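PDB 5HR4: MmeI from Methylophilus methylotrophus, which is a Type IIL restriction-modification enzyme that binds DNA and probably transfers a methyl group from S-adenosyl-L-methionine to the N6 of adenine. Local coordinates for residues 688-693 with 768-773; 758-763 with 807-812; 784-789 with 835-840. All coordinates share one frame; numbering follows the deposited sequence.

Contact 1: 688-693 with 768-773; sequences RWCLWL and NVISSN. With nucleotides of chain C.
Arg688 NH2 donates to OP1 of DC8 of chain C at 2.6 Å, with an N-H...O angle of 156°, while NH1 of the same guanidinium reaches OP2 at 3.1 Å. The phosphorus lies in the guanidinium plane at its edge, so two hydrogen bonds, one to each non-bridging oxygen, hold one phosphate and limit the turning of the group. An arginine suits this place because its chain, extended from CG to NE, can carry a two-pronged cation from the sheet to the DNA backbone.

The protein-protein part of the contact is apolar. Strands 688-691 and 770-771 belong to one mixed sheet in the target recognition domain, with strand 673-677 between them, and no hydrogen bond joins the two segments directly; side chains do. Ile770 CD1 sits over the face of the Trp692 indole, 3.6 Å from the centroid of the six-membered ring and only 13° off its normal, a CH-pi contact. Its other branch, CG2, lies 3.6 Å from Trp692 CZ3, nearer the rim. With CG anti to the backbone N (chi1 -175°), the indole lies beside its own carbonyl carbon and turns a face to the tip of Ile770, and Phe736 meets the same ring edge-to-face. Cys690 SG adds a small, polarisable neighbour, 3.8 Å from Ile770 CG1.

Further along, Asn773 ND2 gives a hydrogen bond of 3.1 Å to N7 of DG9 of chain C. N7 is purely an acceptor, which the amide NH2 matches.

The chemistry thus divides the labour: isoleucine, tryptophan and cysteine join the segments without regard to DNA, the arginine grips a backbone phosphate, and the asparagine touches a base edge atom that, taken alone, marks a purine rather than guanine specifically.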
loop_
_atom_site.group_PDB
_atom_site.type_symbol
_atom_site.label_atom_id
_atom_site.label_comp_id
_atom_site.label_asym_id
_atom_site.label_seq_id
_atom_site.Cartn_x
_atom_site.Cartn_y
_atom_site.Cartn_z
ATOM N N ARG A 688 8.526 -32.283 10.748
ATOM C CA ARG A 688 7.087 -32.168 10.930
ATOM C C ARG A 688 6.413 -33.431 10.390
ATOM O O ARG A 688 6.889 -34.044 9.425
ATOM C CB ARG A 688 6.561 -30.921 10.202
ATOM C CG ARG A 688 5.599 -30.066 10.975
ATOM C CD ARG A 688 5.229 -28.828 10.157
ATOM N NE ARG A 688 4.017 -28.193 10.646
ATOM C CZ ARG A 688 3.376 -27.225 10.000
ATOM N NH1 ARG A 688 3.844 -26.796 8.837
ATOM N NH2 ARG A 688 2.255 -26.696 10.504
ATOM N N TRP A 689 5.273 -33.802 10.994
ATOM C CA TRP A 689 4.560 -35.015 10.619
ATOM C C TRP A 689 3.088 -34.725 10.363
ATOM O O TRP A 689 2.478 -33.885 11.033
ATOM C CB TRP A 689 4.675 -36.073 11.712
ATOM C CG TRP A 689 6.078 -36.451 12.038
ATOM C CD1 TRP A 689 6.893 -35.867 12.962
ATOM C CD2 TRP A 689 6.840 -37.508 11.440
ATOM N NE1 TRP A 689 8.113 -36.491 12.975
ATOM C CE2 TRP A 689 8.109 -37.500 12.048
ATOM C CE3 TRP A 689 6.568 -38.462 10.448
ATOM C CZ2 TRP A 689 9.116 -38.410 11.698
ATOM C CZ3 TRP A 689 7.569 -39.372 10.101
ATOM C CH2 TRP A 689 8.826 -39.336 10.728
ATOM N N CYS A 690 2.502 -35.468 9.422
ATOM C CA CYS A 690 1.064 -35.445 9.218
ATOM C C CYS A 690 0.472 -36.842 9.351
ATOM O O CYS A 690 1.141 -37.841 9.079
ATOM C CB CYS A 690 0.699 -34.874 7.844
ATOM S SG CYS A 690 1.205 -35.878 6.404
ATOM N N LEU A 691 -0.794 -36.896 9.793
ATOM C CA LEU A 691 -1.645 -38.075 9.655
ATOM C C LEU A 691 -2.095 -38.176 8.208
ATOM O O LEU A 691 -2.904 -37.360 7.759
ATOM C CB LEU A 691 -2.869 -37.962 10.554
ATOM C CG LEU A 691 -2.931 -38.787 11.837
ATOM C CD1 LEU A 691 -2.359 -40.176 11.634
ATOM C CD2 LEU A 691 -2.139 -38.066 12.856
ATOM N N TRP A 692 -1.604 -39.174 7.471
ATOM C CA TRP A 692 -1.923 -39.302 6.044
ATOM C C TRP A 692 -2.929 -40.438 5.866
ATOM O O TRP A 692 -2.567 -41.619 5.897
ATOM C CB TRP A 692 -0.667 -39.520 5.211
ATOM C CG TRP A 692 -0.945 -39.536 3.753
ATOM C CD1 TRP A 692 -0.964 -40.625 2.930
ATOM C CD2 TRP A 692 -1.268 -38.409 2.935
ATOM N NE1 TRP A 692 -1.268 -40.247 1.645
ATOM C CE2 TRP A 692 -1.461 -38.887 1.621
ATOM C CE3 TRP A 692 -1.397 -37.037 3.181
ATOM C CZ2 TRP A 692 -1.784 -38.043 0.559
ATOM C CZ3 TRP A 692 -1.716 -36.197 2.124
ATOM C CH2 TRP A 692 -1.905 -36.707 0.828
ATOM N N LEU A 693 -4.192 -40.068 5.632
ATOM C CA LEU A 693 -5.313 -40.998 5.633
ATOM C C LEU A 693 -5.900 -41.271 4.257
ATOM O O LEU A 693 -6.852 -42.054 4.161
ATOM C CB LEU A 693 -6.408 -40.475 6.559
ATOM C CG LEU A 693 -5.838 -40.220 7.951
ATOM C CD1 LEU A 693 -6.803 -39.440 8.795
ATOM C CD2 LEU A 693 -5.492 -41.544 8.607
ATOM N N ASN A 768 7.731 -40.811 0.026
ATOM C CA ASN A 768 6.909 -41.052 1.207
ATOM C C ASN A 768 6.694 -39.810 2.064
ATOM O O ASN A 768 5.862 -39.841 2.979
ATOM C CB ASN A 768 7.517 -42.168 2.065
ATOM C CG ASN A 768 7.080 -43.557 1.610
ATOM O OD1 ASN A 768 5.913 -43.765 1.266
ATOM N ND2 ASN A 768 8.019 -44.510 1.596
ATOM N N VAL A 769 7.395 -38.737 1.810
ATOM C CA VAL A 769 7.154 -37.517 2.567
ATOM C C VAL A 769 6.098 -36.706 1.834
ATOM O O VAL A 769 6.114 -36.597 0.603
ATOM C CB VAL A 769 8.455 -36.715 2.787
ATOM C CG1 VAL A 769 9.681 -37.489 2.279
ATOM C CG2 VAL A 769 8.331 -35.306 2.201
ATOM N N ILE A 770 5.149 -36.179 2.588
ATOM C CA ILE A 770 4.029 -35.442 2.030
ATOM C C ILE A 770 4.438 -33.975 1.948
ATOM O O ILE A 770 4.849 -33.393 2.957
ATOM C CB ILE A 770 2.777 -35.629 2.902
ATOM C CG1 ILE A 770 2.397 -37.119 2.981
ATOM C CG2 ILE A 770 1.629 -34.777 2.402
ATOM C CD1 ILE A 770 1.970 -37.756 1.636
ATOM N N SER A 771 4.347 -33.380 0.755
ATOM C CA SER A 771 4.712 -31.972 0.562
ATOM C C SER A 771 3.484 -31.072 0.669
ATOM O O SER A 771 2.445 -31.357 0.064
ATOM C CB SER A 771 5.400 -31.755 -0.788
ATOM O OG SER A 771 4.739 -32.457 -1.830
ATOM N N SER A 772 3.610 -29.987 1.435
ATOM C CA SER A 772 2.515 -29.064 1.719
ATOM C C SER A 772 2.291 -28.111 0.541
ATOM O O SER A 772 3.105 -28.026 -0.386
ATOM C CB SER A 772 2.808 -28.307 3.022
ATOM O OG SER A 772 2.581 -26.917 2.943
ATOM N N ASN A 773 1.156 -27.388 0.566
ATOM C CA ASN A 773 0.889 -26.479 -0.555
ATOM C C ASN A 773 1.793 -25.250 -0.546
ATOM O O ASN A 773 1.712 -24.446 -1.481
ATOM C CB ASN A 773 -0.597 -26.044 -0.629
ATOM C CG ASN A 773 -1.120 -25.357 0.639
ATOM O OD1 ASN A 773 -1.025 -25.892 1.739
ATOM N ND2 ASN A 773 -1.712 -24.178 0.471
ATOM P P DC C 8 1.123 -24.313 8.375
ATOM O OP1 DC C 8 1.032 -24.547 9.831
ATOM O OP2 DC C 8 1.490 -25.336 7.374
ATOM O "O5'" DC C 8 -0.239 -23.669 7.849
ATOM C "C5'" DC C 8 -0.904 -22.714 8.633
ATOM C "C4'" DC C 8 -2.065 -22.139 7.864
ATOM O "O4'" DC C 8 -1.580 -21.251 6.837
ATOM C "C3'" DC C 8 -2.945 -23.167 7.169
ATOM O "O3'" DC C 8 -4.144 -23.132 7.818
ATOM C "C2'" DC C 8 -3.078 -22.662 5.703
ATOM C "C1'" DC C 8 -2.464 -21.260 5.745
ATOM N N1 DC C 8 -1.638 -20.876 4.573
ATOM C C2 DC C 8 -1.807 -19.596 3.993
ATOM O O2 DC C 8 -2.717 -18.851 4.420
ATOM N N3 DC C 8 -0.994 -19.225 2.957
ATOM C C4 DC C 8 -0.020 -20.054 2.536
ATOM N N4 DC C 8 0.775 -19.646 1.515
ATOM C C5 DC C 8 0.172 -21.350 3.136
ATOM C C6 DC C 8 -0.645 -21.705 4.148
ATOM P P DG C 9 -5.312 -24.168 7.490
ATOM O OP1 DG C 9 -5.958 -24.301 8.805
ATOM O OP2 DG C 9 -4.746 -25.285 6.699
ATOM O "O5'" DG C 9 -6.278 -23.356 6.521
ATOM C "C5'" DG C 9 -7.007 -22.288 7.030
ATOM C "C4'" DG C 9 -7.535 -21.438 5.906
ATOM O "O4'" DG C 9 -6.447 -21.017 5.036
ATOM C "C3'" DG C 9 -8.526 -22.133 4.983
ATOM O "O3'" DG C 9 -9.407 -21.162 4.509
ATOM C "C2'" DG C 9 -7.627 -22.611 3.859
ATOM C "C1'" DG C 9 -6.789 -21.366 3.719
ATOM N N9 DG C 9 -5.590 -21.546 2.940
ATOM C C8 DG C 9 -4.813 -22.681 2.822
ATOM N N7 DG C 9 -3.814 -22.530 2.017
ATOM C C5 DG C 9 -3.931 -21.200 1.587
ATOM C C6 DG C 9 -3.127 -20.434 0.708
ATOM O O6 DG C 9 -2.112 -20.781 0.097
ATOM N N1 DG C 9 -3.626 -19.144 0.554
ATOM C C2 DG C 9 -4.741 -18.652 1.188
ATOM N N2 DG C 9 -5.074 -17.386 0.941
ATOM N N3 DG C 9 -5.480 -19.351 2.000
ATOM C C4 DG C 9 -5.021 -20.605 2.155
#

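Contact 2: 758-763 with 807-812; sequences QFIPIG and SRYRYS. With nucleotides of chain B; nucleotides of chain C.
Ile760 lays its CG1 against the Tyr809 ring, 3.8 Å from CD2, the two side chains running antiparallel alongside one another. Tyr809 stands on strand 808-810, the middle strand of a three-stranded antiparallel sheet in the target recognition domain, and Ile760 comes from the loop before strand 763-765. The isoleucine branch ends in CD1, which reaches the edge of the Tyr811 ring at 4.1 Å from CD2. A branched aliphatic chain suits this place because it can meet two aromatic residues at once; Met798 of helix 792-801 packs on both Ile760 and Tyr809. The Tyr809 hydroxyl is bonded to the carbonyl O of Arg757.

Between the tyrosines, Arg810 leaves the strand on the side away from the loop, and its guanidinium reaches the DNA. Its chain bends at chi3 (-61°), laying one guanidinium face over C6 of DC5 of chain B, while NH1 bonds to OP2 of that nucleotide at 2.9 Å and NH2 makes a salt bridge to a phosphate. An alanine here would lack the hydrogen bond and the salt bridge, and is likely to leave the phosphate oxygens without this cation and C6 of the cytosine without the guanidinium face that covers it.

Arg808, paired with Glu755 and Glu806, turns to the other strand: NE donates to O6 of DG6 of chain C at 2.8 Å, and the methyl C7 of DT5 of chain C lies over a face of the guanidinium, 3.3 Å from NH2.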
loop_
_atom_site.group_PDB
_atom_site.type_symbol
_atom_site.label_atom_id
_atom_site.label_comp_id
_atom_site.label_asym_id
_atom_site.label_seq_id
_atom_site.Cartn_x
_atom_site.Cartn_y
_atom_site.Cartn_z
ATOM N N GLN A 758 20.497 -15.838 -3.808
ATOM C CA GLN A 758 20.698 -15.686 -5.241
ATOM C C GLN A 758 20.064 -16.830 -6.013
ATOM O O GLN A 758 19.843 -16.711 -7.225
ATOM C CB GLN A 758 22.198 -15.578 -5.557
ATOM N N PHE A 759 19.789 -17.937 -5.331
ATOM C CA PHE A 759 19.107 -19.099 -5.875
ATOM C C PHE A 759 18.030 -19.510 -4.883
ATOM O O PHE A 759 18.219 -19.383 -3.669
ATOM C CB PHE A 759 20.086 -20.252 -6.103
ATOM C CG PHE A 759 21.356 -19.841 -6.782
ATOM C CD1 PHE A 759 21.432 -19.787 -8.168
ATOM C CD2 PHE A 759 22.478 -19.493 -6.039
ATOM C CE1 PHE A 759 22.614 -19.387 -8.810
ATOM C CE2 PHE A 759 23.666 -19.103 -6.665
ATOM C CZ PHE A 759 23.729 -19.052 -8.054
ATOM N N ILE A 760 16.898 -19.986 -5.393
ATOM C CA ILE A 760 15.888 -20.592 -4.528
ATOM C C ILE A 760 16.357 -21.989 -4.148
ATOM O O ILE A 760 16.519 -22.843 -5.031
ATOM C CB ILE A 760 14.513 -20.649 -5.201
ATOM C CG1 ILE A 760 13.971 -19.250 -5.442
ATOM C CG2 ILE A 760 13.526 -21.377 -4.317
ATOM C CD1 ILE A 760 12.555 -19.251 -5.931
ATOM N N PRO A 761 16.595 -22.266 -2.860
ATOM C CA PRO A 761 16.970 -23.628 -2.444
ATOM C C PRO A 761 15.933 -24.667 -2.825
ATOM O O PRO A 761 14.849 -24.714 -2.238
ATOM C CB PRO A 761 17.081 -23.521 -0.916
ATOM C CG PRO A 761 17.168 -22.055 -0.631
ATOM C CD PRO A 761 16.435 -21.356 -1.716
ATOM N N ILE A 762 16.256 -25.506 -3.797
ATOM C CA ILE A 762 15.397 -26.606 -4.202
ATOM C C ILE A 762 16.131 -27.930 -3.948
ATOM O O ILE A 762 17.328 -27.957 -3.688
ATOM C CB ILE A 762 14.988 -26.463 -5.675
ATOM C CG1 ILE A 762 16.220 -26.521 -6.561
ATOM C CG2 ILE A 762 14.299 -25.130 -5.900
ATOM C CD1 ILE A 762 15.884 -26.294 -7.986
ATOM N N GLY A 763 15.400 -29.037 -4.002
ATOM C CA GLY A 763 16.084 -30.300 -3.764
ATOM C C GLY A 763 15.179 -31.493 -3.986
ATOM O O GLY A 763 13.991 -31.351 -4.283
ATOM N N SER A 807 8.287 -8.539 -0.500
ATOM C CA SER A 807 9.394 -8.645 -1.432
ATOM C C SER A 807 10.016 -10.033 -1.508
ATOM O O SER A 807 10.866 -10.248 -2.379
ATOM C CB SER A 807 10.481 -7.612 -1.080
ATOM O OG SER A 807 10.174 -6.321 -1.628
ATOM N N ARG A 808 9.629 -10.983 -0.645
ATOM C CA ARG A 808 10.196 -12.322 -0.763
ATOM C C ARG A 808 9.799 -12.930 -2.099
ATOM O O ARG A 808 8.745 -12.620 -2.656
ATOM C CB ARG A 808 9.740 -13.245 0.367
ATOM C CG ARG A 808 9.306 -12.565 1.590
ATOM C CD ARG A 808 10.411 -12.215 2.511
ATOM N NE ARG A 808 9.900 -11.152 3.360
ATOM C CZ ARG A 808 9.946 -9.869 3.025
ATOM N NH1 ARG A 808 10.521 -9.515 1.878
ATOM N NH2 ARG A 808 9.441 -8.943 3.839
ATOM N N TYR A 809 10.678 -13.776 -2.639
ATOM C CA TYR A 809 10.307 -14.543 -3.813
ATOM C C TYR A 809 8.998 -15.265 -3.523
ATOM O O TYR A 809 8.776 -15.746 -2.410
ATOM C CB TYR A 809 11.401 -15.552 -4.169
ATOM C CG TYR A 809 12.777 -14.976 -4.358
ATOM C CD1 TYR A 809 12.949 -13.678 -4.830
ATOM C CD2 TYR A 809 13.913 -15.725 -4.063
ATOM C CE1 TYR A 809 14.201 -13.134 -4.998
ATOM C CE2 TYR A 809 15.176 -15.192 -4.233
ATOM C CZ TYR A 809 15.321 -13.888 -4.708
ATOM O OH TYR A 809 16.577 -13.340 -4.887
ATOM N N ARG A 810 8.110 -15.304 -4.513
ATOM C CA ARG A 810 6.956 -16.201 -4.484
ATOM C C ARG A 810 6.959 -16.973 -5.789
ATOM O O ARG A 810 6.784 -16.386 -6.859
ATOM C CB ARG A 810 5.626 -15.468 -4.306
ATOM C CG ARG A 810 4.470 -16.455 -4.259
ATOM C CD ARG A 810 3.098 -15.806 -4.186
ATOM N NE ARG A 810 2.964 -15.006 -2.989
ATOM C CZ ARG A 810 2.659 -13.718 -3.013
ATOM N NH1 ARG A 810 2.434 -13.136 -4.183
ATOM N NH2 ARG A 810 2.551 -13.025 -1.878
ATOM N N TYR A 811 7.157 -18.277 -5.707
ATOM C CA TYR A 811 7.183 -19.061 -6.921
ATOM C C TYR A 811 5.765 -19.419 -7.312
ATOM O O TYR A 811 4.858 -19.441 -6.479
ATOM C CB TYR A 811 8.023 -20.325 -6.726
ATOM C CG TYR A 811 8.487 -20.923 -8.030
ATOM C CD1 TYR A 811 7.670 -21.781 -8.744
ATOM C CD2 TYR A 811 9.745 -20.620 -8.559
ATOM C CE1 TYR A 811 8.084 -22.326 -9.952
ATOM C CE2 TYR A 811 10.169 -21.158 -9.778
ATOM C CZ TYR A 811 9.333 -22.008 -10.465
ATOM O OH TYR A 811 9.711 -22.553 -11.668
ATOM N N SER A 812 5.561 -19.690 -8.596
ATOM C CA SER A 812 4.302 -20.310 -8.979
ATOM C C SER A 812 4.464 -20.948 -10.345
ATOM O O SER A 812 5.002 -20.323 -11.267
ATOM C CB SER A 812 3.164 -19.302 -9.000
ATOM O OG SER A 812 3.253 -18.535 -10.181
ATOM P P DC B 5 0.878 -13.665 -7.279
ATOM O OP1 DC B 5 0.931 -12.535 -8.241
ATOM O OP2 DC B 5 2.085 -14.342 -6.776
ATOM O "O5'" DC B 5 0.145 -13.137 -5.973
ATOM C "C5'" DC B 5 -1.118 -12.553 -6.061
ATOM C "C4'" DC B 5 -1.788 -12.652 -4.717
ATOM O "O4'" DC B 5 -1.950 -14.028 -4.364
ATOM C "C3'" DC B 5 -0.965 -12.109 -3.572
ATOM O "O3'" DC B 5 -1.133 -10.723 -3.501
ATOM C "C2'" DC B 5 -1.567 -12.825 -2.354
ATOM C "C1'" DC B 5 -2.199 -14.079 -2.977
ATOM N N1 DC B 5 -1.668 -15.340 -2.476
ATOM C C2 DC B 5 -2.507 -16.182 -1.745
ATOM O O2 DC B 5 -3.657 -15.812 -1.510
ATOM N N3 DC B 5 -2.029 -17.367 -1.300
ATOM C C4 DC B 5 -0.764 -17.713 -1.579
ATOM N N4 DC B 5 -0.316 -18.896 -1.129
ATOM C C5 DC B 5 0.099 -16.859 -2.333
ATOM C C6 DC B 5 -0.398 -15.699 -2.764
ATOM P P DG C 6 12.688 -18.475 4.766
ATOM O OP1 DG C 6 13.349 -19.166 5.896
ATOM O OP2 DG C 6 13.398 -18.286 3.467
ATOM O "O5'" DG C 6 11.241 -19.074 4.371
ATOM C "C5'" DG C 6 10.689 -20.145 5.051
ATOM C "C4'" DG C 6 9.247 -19.864 5.449
ATOM O "O4'" DG C 6 9.060 -18.492 5.829
ATOM C "C3'" DG C 6 8.166 -20.184 4.417
ATOM O "O3'" DG C 6 7.201 -20.901 5.093
ATOM C "C2'" DG C 6 7.627 -18.818 4.021
ATOM C "C1'" DG C 6 7.840 -18.021 5.299
ATOM N N9 DG C 6 8.030 -16.604 5.062
ATOM C C8 DG C 6 9.186 -16.018 4.604
ATOM N N7 DG C 6 9.101 -14.731 4.497
ATOM C C5 DG C 6 7.810 -14.433 4.915
ATOM C C6 DG C 6 7.161 -13.188 5.019
ATOM O O6 DG C 6 7.608 -12.074 4.747
ATOM N N1 DG C 6 5.860 -13.317 5.480
ATOM C C2 DG C 6 5.256 -14.506 5.814
ATOM N N2 DG C 6 3.992 -14.421 6.250
ATOM N N3 DG C 6 5.858 -15.693 5.727
ATOM C C4 DG C 6 7.131 -15.578 5.265
ATOM P P DT C 5 16.827 -14.088 7.001
ATOM O OP1 DT C 5 17.970 -15.022 7.091
ATOM O OP2 DT C 5 16.880 -12.912 6.098
ATOM O "O5'" DT C 5 15.510 -14.934 6.621
ATOM C "C5'" DT C 5 14.781 -15.660 7.654
ATOM C "C4'" DT C 5 13.430 -16.127 7.145
ATOM O "O4'" DT C 5 12.383 -15.229 7.609
ATOM C "C3'" DT C 5 13.278 -16.124 5.630
ATOM O "O3'" DT C 5 12.311 -17.025 5.312
ATOM C "C2'" DT C 5 12.730 -14.726 5.388
ATOM C "C1'" DT C 5 11.697 -14.749 6.474
ATOM N N1 DT C 5 11.020 -13.444 6.767
ATOM C C2 DT C 5 9.798 -13.491 7.394
ATOM O O2 DT C 5 9.275 -14.528 7.732
ATOM N N3 DT C 5 9.208 -12.293 7.610
ATOM C C4 DT C 5 9.690 -11.051 7.267
ATOM O O4 DT C 5 9.062 -10.030 7.532
ATOM C C5 DT C 5 10.995 -11.047 6.595
ATOM C C7 DT C 5 11.647 -9.738 6.177
ATOM C C6 DT C 5 11.582 -12.246 6.368
#

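Contact 3: 784-789 with 835-840; sequences LIFGLL and EAAFAI
Helices 784-789 and 835-840 cross at 75°, their axes approaching to 8.4 Å, and the backbones come nearest where the CA atoms of Gly787 and Ala837 stand 5.0 Å apart. Small residues at this crossing explain the closeness: Gly787 has no side chain, and Ala837 offers a single methyl, whose CB lies 4.3 Å from Gly787 N.

Beside the crossing, Phe786 supplies the bulk. The ring presents its edge to the other helix, not its face: CD2 is 4.1 Å from Ala837 CB, and CE2 is 4.2 Å from Ile840 CG2, with both methyl groups near the plane of the ring. CG anti to the backbone N (chi1 170°) swings the phenyl along helix 835-840, so that it spans Ala837 and Ile840, two residues about one turn apart on the same side of that helix. The side chains that meet are apolar, and no hydrogen bond joins the segments; within the second helix Ile840 N bonds to Ala836 O.

The first helix belongs to the target recognition domain and the second to the C-terminal domain, so the packing joins these two parts. Around it, Phe786 also rests on Leu747 of strand 746-750 and on Leu841 and Arg844 further along helix 827-845, while Ile840 packs on Leu865, Ala868 and His869 of helix 863-880.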
loop_
_atom_site.group_PDB
_atom_site.type_symbol
_atom_site.label_atom_id
_atom_site.label_comp_id
_atom_site.label_asym_id
_atom_site.label_seq_id
_atom_site.Cartn_x
_atom_site.Cartn_y
_atom_site.Cartn_z
ATOM N N LEU A 784 18.923 -33.322 -14.820
ATOM C CA LEU A 784 19.028 -32.179 -15.712
ATOM C C LEU A 784 18.100 -31.051 -15.277
ATOM O O LEU A 784 18.511 -29.884 -15.203
ATOM C CB LEU A 784 18.716 -32.622 -17.140
ATOM C CG LEU A 784 18.370 -31.533 -18.156
ATOM C CD1 LEU A 784 19.602 -30.727 -18.526
ATOM C CD2 LEU A 784 17.726 -32.153 -19.390
ATOM N N ILE A 785 16.837 -31.384 -14.975
ATOM C CA ILE A 785 15.863 -30.351 -14.626
ATOM C C ILE A 785 16.245 -29.666 -13.320
ATOM O O ILE A 785 16.041 -28.455 -13.162
ATOM C CB ILE A 785 14.456 -30.947 -14.539
ATOM N N PHE A 786 16.820 -30.423 -12.377
ATOM C CA PHE A 786 17.362 -29.808 -11.169
ATOM C C PHE A 786 18.471 -28.814 -11.501
ATOM O O PHE A 786 18.661 -27.822 -10.785
ATOM C CB PHE A 786 17.899 -30.874 -10.213
ATOM C CG PHE A 786 18.669 -30.300 -9.066
ATOM C CD1 PHE A 786 18.017 -29.899 -7.916
ATOM C CD2 PHE A 786 20.038 -30.102 -9.157
ATOM C CE1 PHE A 786 18.713 -29.348 -6.855
ATOM C CE2 PHE A 786 20.743 -29.541 -8.105
ATOM C CZ PHE A 786 20.074 -29.163 -6.950
ATOM N N GLY A 787 19.247 -29.086 -12.547
ATOM C CA GLY A 787 20.217 -28.106 -12.981
ATOM C C GLY A 787 19.531 -26.869 -13.512
ATOM O O GLY A 787 19.919 -25.743 -13.188
ATOM N N LEU A 788 18.476 -27.065 -14.298
ATOM C CA LEU A 788 17.823 -25.939 -14.945
ATOM C C LEU A 788 17.225 -24.989 -13.917
ATOM O O LEU A 788 17.424 -23.773 -13.993
ATOM C CB LEU A 788 16.759 -26.443 -15.910
ATOM C CG LEU A 788 16.284 -25.367 -16.872
ATOM C CD1 LEU A 788 17.468 -24.818 -17.662
ATOM C CD2 LEU A 788 15.229 -25.952 -17.790
ATOM N N LEU A 789 16.506 -25.528 -12.931
ATOM C CA LEU A 789 15.893 -24.691 -11.902
ATOM C C LEU A 789 16.899 -24.159 -10.895
ATOM O O LEU A 789 16.565 -23.256 -10.125
ATOM C CB LEU A 789 14.815 -25.474 -11.159
ATOM C CG LEU A 789 13.832 -26.232 -12.031
ATOM C CD1 LEU A 789 12.740 -26.794 -11.151
ATOM C CD2 LEU A 789 13.264 -25.322 -13.114
ATOM N N GLU A 835 26.280 -32.970 -15.110
ATOM C CA GLU A 835 27.511 -33.055 -14.327
ATOM C C GLU A 835 27.623 -31.911 -13.322
ATOM O O GLU A 835 28.023 -32.122 -12.169
ATOM C CB GLU A 835 28.726 -33.079 -15.255
ATOM N N ALA A 836 27.280 -30.690 -13.734
ATOM C CA ALA A 836 27.250 -29.589 -12.774
ATOM C C ALA A 836 26.214 -29.844 -11.684
ATOM O O ALA A 836 26.468 -29.586 -10.498
ATOM C CB ALA A 836 26.958 -28.276 -13.495
ATOM N N ALA A 837 25.047 -30.365 -12.072
ATOM C CA ALA A 837 24.001 -30.701 -11.109
ATOM C C ALA A 837 24.540 -31.595 -9.999
ATOM O O ALA A 837 24.386 -31.292 -8.809
ATOM C CB ALA A 837 22.836 -31.370 -11.832
ATOM N N PHE A 838 25.212 -32.691 -10.369
ATOM C CA PHE A 838 25.777 -33.563 -9.348
ATOM C C PHE A 838 26.874 -32.858 -8.563
ATOM O O PHE A 838 27.064 -33.144 -7.372
ATOM C CB PHE A 838 26.297 -34.855 -9.981
ATOM C CG PHE A 838 25.212 -35.835 -10.338
ATOM C CD1 PHE A 838 24.451 -36.436 -9.344
ATOM C CD2 PHE A 838 24.953 -36.158 -11.667
ATOM C CE1 PHE A 838 23.451 -37.336 -9.668
ATOM C CE2 PHE A 838 23.950 -37.063 -11.999
ATOM C CZ PHE A 838 23.199 -37.649 -11.000
ATOM N N ALA A 839 27.587 -31.918 -9.197
ATOM C CA ALA A 839 28.613 -31.168 -8.478
ATOM C C ALA A 839 27.992 -30.275 -7.411
ATOM O O ALA A 839 28.528 -30.166 -6.298
ATOM C CB ALA A 839 29.454 -30.347 -9.456
ATOM N N ILE A 840 26.858 -29.636 -7.728
ATOM C CA ILE A 840 26.103 -28.904 -6.708
ATOM C C ILE A 840 25.670 -29.845 -5.587
ATOM O O ILE A 840 25.933 -29.593 -4.400
ATOM C CB ILE A 840 24.892 -28.183 -7.332
ATOM C CG1 ILE A 840 25.345 -27.008 -8.192
ATOM C CG2 ILE A 840 23.969 -27.682 -6.252
ATOM C CD1 ILE A 840 24.249 -26.403 -9.043
#

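How the contacts relate
Contacts 2 and 3 adjoin: Ile762 CD1 of the loop in contact 2 lies 3.4 Å from Leu789 CB, and Ile762 O lies 3.7 Å from Phe786 CE1, so the loop that backs the DNA-reading strand also rests on the first of the two helices. Contact 1 stands apart, its centre about 21 Å from that of contact 2 and about 26 Å from that of contact 3. Contacts 1 and 2 both reach the same DNA strand, chain C, at different nucleotides, and contact 2 also reaches chain B; contact 3 keeps about 14 Å, nearest atoms, from the nucleic acid. All three lie away from the sinefungin pocket and the calcium site.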